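Local coordinates for protein HTH-type transcriptional regulator cbl (Escherichia coli K12, PDB 2FYI) that probably acts as an accessory transcriptional regulator of the cys regulon, represented here by the cofactor-binding domain of this LysR-family protein, at residues S13-I18 with R44-Q49; A19-Q24 with G50-I55; H89-P94 with L159-V164. One frame throughout, in Å; residues are numbered along the deposited sequence.

Contact 1 (S13-I18 with R44-Q49); sequences SGVLTI and RLELIQ
Leu16, Ile18 and Leu45 form the tightly packed side of this parallel strand pair. Leu45 CD1 reaches Leu16 CD2 and Ile18 CD1, each at 3.7 Å. Leu16 and Leu45 lie alongside each other because both place CG anti to the backbone N (chi1 173° and 176°). Phe208 of helix 203-212 and Ile33 of helix 29-39 cover this face. The backbones are joined by a regular parallel ladder, including Leu16 N to Arg44 O (2.7 Å), in a beta-alpha-beta crossover of the LysR cofactor-binding domain.

The face bearing Val15, Thr17, Arg44 and Glu46 is looser and more open to solvent. Along its own strand, the extended Arg44 chain brings NE to the anti lone pair of Glu46 OE2, a 2.8 Å salt bridge. Val15 CG1 packs against the same carboxylate, and Thr17 OG1 makes a weak, unsettled approach to Glu46 OE1 (3.1 Å). With an alanine in place of Glu46, NE of Arg44 is likely to lose its carboxylate partner and Val15 CG1 the group it rests on. The chemistry thus divides this strand pair into apolar and charged sides, while strand 43-49 continues the sheet into the second subunit, where Arg44 adds a salt bridge to Asp140.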
# COMPACT_ATOMS: atom_id res chain seq x y z
N SER A 13 5.51 -20.03 23.74
CA SER A 13 5.09 -20.41 22.40
C SER A 13 3.64 -19.99 22.13
O SER A 13 2.82 -19.90 23.07
CB SER A 13 5.31 -21.93 22.19
OG SER A 13 4.19 -22.62 21.65
N GLY A 14 3.34 -19.72 20.86
CA GLY A 14 1.99 -19.43 20.41
C GLY A 14 2.04 -18.56 19.17
O GLY A 14 3.10 -18.33 18.59
N VAL A 15 0.89 -18.06 18.75
CA VAL A 15 0.86 -17.22 17.59
C VAL A 15 0.44 -15.82 18.00
O VAL A 15 -0.60 -15.63 18.62
CB VAL A 15 -0.12 -17.77 16.56
CG1 VAL A 15 -0.03 -16.96 15.28
CG2 VAL A 15 0.14 -19.24 16.30
N LEU A 16 1.25 -14.82 17.66
CA LEU A 16 0.87 -13.45 17.90
C LEU A 16 0.43 -12.83 16.59
O LEU A 16 1.22 -12.75 15.66
CB LEU A 16 2.05 -12.66 18.46
CG LEU A 16 1.81 -11.16 18.58
CD1 LEU A 16 0.73 -10.88 19.59
CD2 LEU A 16 3.09 -10.50 18.99
N THR A 17 -0.82 -12.40 16.50
CA THR A 17 -1.26 -11.76 15.28
C THR A 17 -1.38 -10.23 15.47
O THR A 17 -2.12 -9.76 16.32
CB THR A 17 -2.59 -12.35 14.77
OG1 THR A 17 -2.39 -13.72 14.43
CG2 THR A 17 -3.05 -11.63 13.52
N ILE A 18 -0.64 -9.47 14.66
CA ILE A 18 -0.69 -8.02 14.70
C ILE A 18 -1.30 -7.50 13.42
O ILE A 18 -0.92 -7.93 12.34
CB ILE A 18 0.70 -7.44 14.82
CG1 ILE A 18 1.22 -7.71 16.23
CG2 ILE A 18 0.71 -5.95 14.43
CD1 ILE A 18 2.73 -7.67 16.33
N ARG A 44 5.47 -17.67 17.26
CA ARG A 44 5.20 -17.34 15.86
C ARG A 44 4.49 -15.99 15.71
O ARG A 44 3.42 -15.73 16.31
CB ARG A 44 4.39 -18.46 15.21
CG ARG A 44 3.76 -18.13 13.91
CD ARG A 44 2.97 -19.33 13.39
NE ARG A 44 2.27 -18.97 12.15
CZ ARG A 44 2.53 -19.48 10.94
NH1 ARG A 44 1.85 -19.04 9.89
NH2 ARG A 44 3.46 -20.42 10.79
N LEU A 45 5.10 -15.13 14.92
CA LEU A 45 4.60 -13.79 14.72
C LEU A 45 3.91 -13.69 13.35
O LEU A 45 4.52 -13.98 12.35
CB LEU A 45 5.78 -12.83 14.76
CG LEU A 45 5.37 -11.41 14.47
CD1 LEU A 45 4.54 -10.87 15.64
CD2 LEU A 45 6.60 -10.58 14.31
N GLU A 46 2.64 -13.30 13.29
CA GLU A 46 1.95 -13.06 12.00
C GLU A 46 1.46 -11.62 11.87
O GLU A 46 0.97 -11.05 12.87
CB GLU A 46 0.75 -13.95 11.84
CG GLU A 46 1.03 -15.40 11.79
CD GLU A 46 -0.23 -16.25 12.04
OE1 GLU A 46 -1.31 -15.63 12.28
OE2 GLU A 46 -0.13 -17.52 12.02
N LEU A 47 1.56 -11.04 10.67
CA LEU A 47 1.04 -9.69 10.46
C LEU A 47 0.00 -9.63 9.37
O LEU A 47 0.18 -10.27 8.33
CB LEU A 47 2.13 -8.73 10.01
CG LEU A 47 3.51 -8.54 10.64
CD1 LEU A 47 3.64 -7.01 10.82
CD2 LEU A 47 3.68 -9.30 11.97
N ILE A 48 -1.04 -8.83 9.58
CA ILE A 48 -2.03 -8.54 8.54
C ILE A 48 -1.94 -7.05 8.28
O ILE A 48 -1.93 -6.25 9.21
CB ILE A 48 -3.49 -8.84 8.98
CG1 ILE A 48 -3.51 -9.89 10.10
CG2 ILE A 48 -4.35 -9.21 7.78
CD1 ILE A 48 -4.71 -10.95 10.10
N GLN A 49 -1.87 -6.67 7.01
CA GLN A 49 -1.91 -5.26 6.67
C GLN A 49 -3.31 -4.86 6.26
O GLN A 49 -3.96 -5.57 5.51
CB GLN A 49 -0.98 -4.98 5.51
CG GLN A 49 -1.00 -3.53 5.01
CD GLN A 49 -0.11 -3.35 3.79
OE1 GLN A 49 0.51 -4.32 3.32
NE2 GLN A 49 -0.02 -2.13 3.28

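Contact 2 (A19-Q24 with G50-I55); sequences ATTHTQ and GTPQEI
Gly50 N donates to Thr20 O over 2.8 Å, with an N-H...O angle of 157°, where the backbones of 19-24 and 50-55 come together. Beyond this point both chains leave the strands and turn into helices, Thr21 standing at the N-cap of one and Thr51 at the N-cap of the other. A water links the two segments: it accepts from His22 N at 2.7 Å and gives a weak bond to Gly50 O.

The second helix start is closed by a capping box. Thr51 OG1 accepts from Glu54 N at 3.3 Å, and Glu54 OE1 in turn accepts from Thr51 N at 2.9 Å, the donor standing above the carboxylate plane. Gly50 suits this arrangement, since a side chain at that position would probably crowd Glu54 OE1.

Ile55 supplies most of the apolar contact. Its CG2 branch lies 3.9 Å from Ala19 CB. The other branch, whose exact position is doubtful, carries CD1 over the Thr20 backbone, 3.6 Å from Thr20 CA. There CD1 also meets Thr21 CG2 at 3.9 Å, the two side chains crossing at about a right angle. Thr20 turns its side chain away from 50-55, and its OG1 is hydrogen-bonded to Ile68 O.

The contact therefore joins the end of strand 14-20 to the first turn of helix 52-61. The same Glu54 OE1 that takes Thr51 N carries a salt bridge to Arg119 of the second subunit. Strand 66-69 flanks the contact, with Ala69 touching both Thr21 and Ile55, while the loop residue Ile122 packs on Pro52.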
# COMPACT_ATOMS: atom_id res chain seq x y z
N ALA A 19 -2.25 -6.58 13.55
CA ALA A 19 -2.87 -5.97 12.39
C ALA A 19 -2.41 -4.52 12.34
O ALA A 19 -2.40 -3.82 13.37
CB ALA A 19 -4.36 -6.07 12.47
N THR A 20 -2.00 -4.09 11.16
CA THR A 20 -1.43 -2.78 11.06
C THR A 20 -1.52 -2.14 9.66
O THR A 20 -1.96 -2.76 8.70
CB THR A 20 0.01 -2.82 11.51
OG1 THR A 20 0.43 -1.49 11.77
CG2 THR A 20 0.90 -3.46 10.46
N THR A 21 -1.11 -0.89 9.57
CA THR A 21 -1.08 -0.13 8.31
C THR A 21 0.28 -0.16 7.63
O THR A 21 1.28 -0.52 8.25
CB THR A 21 -1.39 1.36 8.57
OG1 THR A 21 -0.45 1.89 9.54
CG2 THR A 21 -2.78 1.50 9.10
N HIS A 22 0.30 0.25 6.37
CA HIS A 22 1.52 0.31 5.59
C HIS A 22 2.57 1.11 6.32
O HIS A 22 3.75 0.72 6.40
CB HIS A 22 1.22 0.99 4.25
CG HIS A 22 2.43 1.21 3.40
ND1 HIS A 22 3.28 2.29 3.57
CD2 HIS A 22 2.94 0.47 2.38
CE1 HIS A 22 4.26 2.20 2.69
NE2 HIS A 22 4.08 1.11 1.96
N THR A 23 2.14 2.25 6.86
CA THR A 23 3.07 3.15 7.51
C THR A 23 3.88 2.47 8.62
O THR A 23 5.10 2.54 8.62
CB THR A 23 2.39 4.41 8.14
OG1 THR A 23 1.46 5.00 7.24
CG2 THR A 23 3.45 5.41 8.50
N GLN A 24 3.22 1.81 9.57
CA GLN A 24 4.00 1.26 10.67
C GLN A 24 4.69 -0.03 10.22
O GLN A 24 5.82 -0.27 10.58
CB GLN A 24 3.19 1.08 11.98
CG GLN A 24 1.74 1.64 11.95
CD GLN A 24 1.64 3.18 11.93
OE1 GLN A 24 2.64 3.91 11.96
NE2 GLN A 24 0.40 3.67 11.89
N GLY A 50 -3.79 -3.73 6.75
CA GLY A 50 -5.12 -3.32 6.40
C GLY A 50 -5.35 -1.87 6.68
O GLY A 50 -4.45 -1.20 7.16
N THR A 51 -6.56 -1.40 6.38
CA THR A 51 -7.00 -0.02 6.67
C THR A 51 -7.39 0.08 8.14
O THR A 51 -7.74 -0.92 8.77
CB THR A 51 -8.24 0.37 5.85
OG1 THR A 51 -9.41 -0.28 6.39
CG2 THR A 51 -8.08 0.01 4.38
N PRO A 52 -7.38 1.30 8.69
CA PRO A 52 -7.66 1.43 10.13
C PRO A 52 -9.00 0.81 10.52
O PRO A 52 -9.12 0.21 11.58
CB PRO A 52 -7.65 2.94 10.35
CG PRO A 52 -6.82 3.47 9.22
CD PRO A 52 -7.14 2.60 8.05
N GLN A 53 -10.00 0.92 9.66
CA GLN A 53 -11.31 0.38 9.97
C GLN A 53 -11.34 -1.17 9.97
O GLN A 53 -12.02 -1.78 10.80
CB GLN A 53 -12.34 0.98 9.02
CG GLN A 53 -13.54 0.09 8.75
CD GLN A 53 -14.72 0.87 8.14
OE1 GLN A 53 -14.54 1.93 7.46
NE2 GLN A 53 -15.95 0.37 8.39
N GLU A 54 -10.59 -1.77 9.05
CA GLU A 54 -10.35 -3.21 9.07
C GLU A 54 -9.68 -3.65 10.35
O GLU A 54 -10.01 -4.69 10.93
CB GLU A 54 -9.40 -3.58 7.95
CG GLU A 54 -10.06 -4.23 6.77
CD GLU A 54 -9.40 -3.87 5.45
OE1 GLU A 54 -8.18 -3.54 5.40
OE2 GLU A 54 -10.15 -3.91 4.46
N ILE A 55 -8.69 -2.87 10.75
CA ILE A 55 -7.92 -3.18 11.91
C ILE A 55 -8.82 -3.20 13.12
O ILE A 55 -8.74 -4.12 13.95
CB ILE A 55 -6.84 -2.16 12.10
CG1 ILE A 55 -6.04 -2.01 10.81
CG2 ILE A 55 -5.94 -2.58 13.24
CD1 ILE A 55 -4.74 -1.25 10.97
O HOH W 1 -2.03 -0.25 5.04

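Contact 3 (H89-P94 with L159-V164); sequences HSLLVP and LGIGLV
Leu91 and Leu163 face each other as a non-hydrogen-bonded pair of an antiparallel ladder, and their side chains meet at a slant. Leu91 CG is anti to the backbone N (chi1 -173°), whereas Leu163 CG is anti to its carbonyl carbon (chi1 -78°); these different settings bring Leu91 CD1 to 3.8 Å from Leu163 CD2. The same Leu91 methyl sits close to the carbonyl O of Gly162 and approaches Ile161 CG1 more loosely, at 4.2 Å. Further along, Val93 and Ile161 run side by side in the same direction, with Val93 CG1 3.8 Å from Ile161 CG2.

Across the sheet, Leu92 and Val164 make a lighter contact through Leu92 CB and Val164 CG2. Gly162, paired with Leu92, brings only its backbone to this row. At the end of the pair the His89 ring turns an edge to the Val164 backbone, CD2 lying 4.0 Å from Val164 C. The neighbouring NE2 donates to Thr123 O, and Trp87 meets the ring edge-to-face.

Two reciprocal pairs of backbone bonds fix the register. Ser90 N to Val164 O spans 2.7 Å and Leu92 N to Gly162 O also 2.7 Å, each with its return bond.

This is an antiparallel part of the sheet in the second subdomain of the LysR cofactor-binding domain. Both strands are interior members: strand 79-94 bonds onward to strand 177-180, and strand 161-165 to strand 115-118. Helix 148-157 covers the side of Leu92 and Val164 through Lys152 and Ile151, while Leu115 of strand 115-118 packs on Ile161 and Leu163.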
# COMPACT_ATOMS: atom_id res chain seq x y z
N HIS A 89 3.66 15.35 9.56
CA HIS A 89 3.88 15.27 8.13
C HIS A 89 5.04 16.14 7.71
O HIS A 89 5.30 17.20 8.30
CB HIS A 89 2.66 15.73 7.37
CG HIS A 89 1.48 14.84 7.53
ND1 HIS A 89 0.39 15.18 8.30
CD2 HIS A 89 1.22 13.62 7.02
CE1 HIS A 89 -0.49 14.20 8.26
NE2 HIS A 89 -0.02 13.24 7.48
N SER A 90 5.75 15.72 6.69
CA SER A 90 6.66 16.65 6.09
C SER A 90 6.45 16.77 4.57
O SER A 90 5.62 16.07 3.98
CB SER A 90 8.10 16.42 6.55
OG SER A 90 8.65 15.25 5.99
N LEU A 91 7.15 17.70 3.94
CA LEU A 91 6.85 18.03 2.55
C LEU A 91 7.94 17.43 1.70
O LEU A 91 9.12 17.67 1.93
CB LEU A 91 6.77 19.56 2.38
CG LEU A 91 6.31 20.07 1.01
CD1 LEU A 91 4.96 19.53 0.67
CD2 LEU A 91 6.26 21.56 0.98
N LEU A 92 7.55 16.61 0.74
CA LEU A 92 8.53 15.93 -0.14
C LEU A 92 8.56 16.55 -1.55
O LEU A 92 7.57 16.55 -2.26
CB LEU A 92 8.21 14.44 -0.22
CG LEU A 92 9.15 13.51 -1.01
CD1 LEU A 92 10.50 13.48 -0.37
CD2 LEU A 92 8.57 12.10 -1.11
N VAL A 93 9.69 17.10 -1.95
CA VAL A 93 9.75 17.81 -3.24
C VAL A 93 10.99 17.46 -4.03
O VAL A 93 11.98 17.04 -3.46
CB VAL A 93 9.77 19.33 -3.09
CG1 VAL A 93 8.51 19.79 -2.40
CG2 VAL A 93 10.99 19.78 -2.31
N PRO A 94 10.95 17.60 -5.36
CA PRO A 94 12.17 17.37 -6.14
C PRO A 94 13.30 18.34 -5.80
O PRO A 94 13.05 19.45 -5.34
CB PRO A 94 11.71 17.58 -7.58
CG PRO A 94 10.24 17.47 -7.55
CD PRO A 94 9.80 17.93 -6.22
N LEU A 159 4.43 14.65 -11.15
CA LEU A 159 3.01 14.95 -11.02
C LEU A 159 2.63 16.08 -10.05
O LEU A 159 1.58 16.70 -10.26
CB LEU A 159 2.28 13.70 -10.59
CG LEU A 159 0.79 13.69 -10.82
CD1 LEU A 159 0.48 13.63 -12.33
CD2 LEU A 159 0.19 12.50 -10.10
N GLY A 160 3.46 16.34 -9.02
CA GLY A 160 3.13 17.27 -7.93
C GLY A 160 4.05 17.16 -6.69
O GLY A 160 5.06 16.46 -6.70
N ILE A 161 3.73 17.84 -5.60
CA ILE A 161 4.53 17.68 -4.39
C ILE A 161 3.81 16.78 -3.37
O ILE A 161 2.60 16.54 -3.48
CB ILE A 161 4.82 19.03 -3.74
CG1 ILE A 161 3.51 19.66 -3.26
CG2 ILE A 161 5.54 19.93 -4.69
CD1 ILE A 161 3.58 21.11 -2.99
N GLY A 162 4.53 16.30 -2.36
CA GLY A 162 3.93 15.31 -1.48
C GLY A 162 3.90 15.73 -0.03
O GLY A 162 4.84 16.36 0.48
N LEU A 163 2.81 15.39 0.65
CA LEU A 163 2.79 15.46 2.10
C LEU A 163 2.89 14.04 2.63
O LEU A 163 2.01 13.22 2.36
CB LEU A 163 1.52 16.14 2.59
CG LEU A 163 1.67 17.66 2.41
CD1 LEU A 163 0.37 18.37 2.58
CD2 LEU A 163 2.66 18.22 3.39
N VAL A 164 3.99 13.72 3.30
CA VAL A 164 4.22 12.36 3.80
C VAL A 164 4.58 12.36 5.27
O VAL A 164 5.21 13.29 5.75
CB VAL A 164 5.35 11.65 3.06
CG1 VAL A 164 4.99 11.46 1.65
CG2 VAL A 164 6.62 12.45 3.14

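How the contacts relate
Contacts 1 and 2 are successive parts of one parallel beta-alpha arrangement: strand 14-20 serves both, and strand 43-49 leads into helix 52-61. Their centres are about 14 Å apart, and a probable hydrogen bond from Thr20 N to Ile48 O (2.9 Å) joins them. Contact 3 belongs to the other lobe, with its centre about 34 Å from that of contact 1 and about 22 Å from that of contact 2; the nearest atoms of contacts 2 and 3 remain about 8 Å apart. Such a two-lobed layout is that of periplasmic binding protein-like LysR domains, whose effectors bind between the lobes, so contact 2 probably lies closer to the cofactor cleft than contact 1.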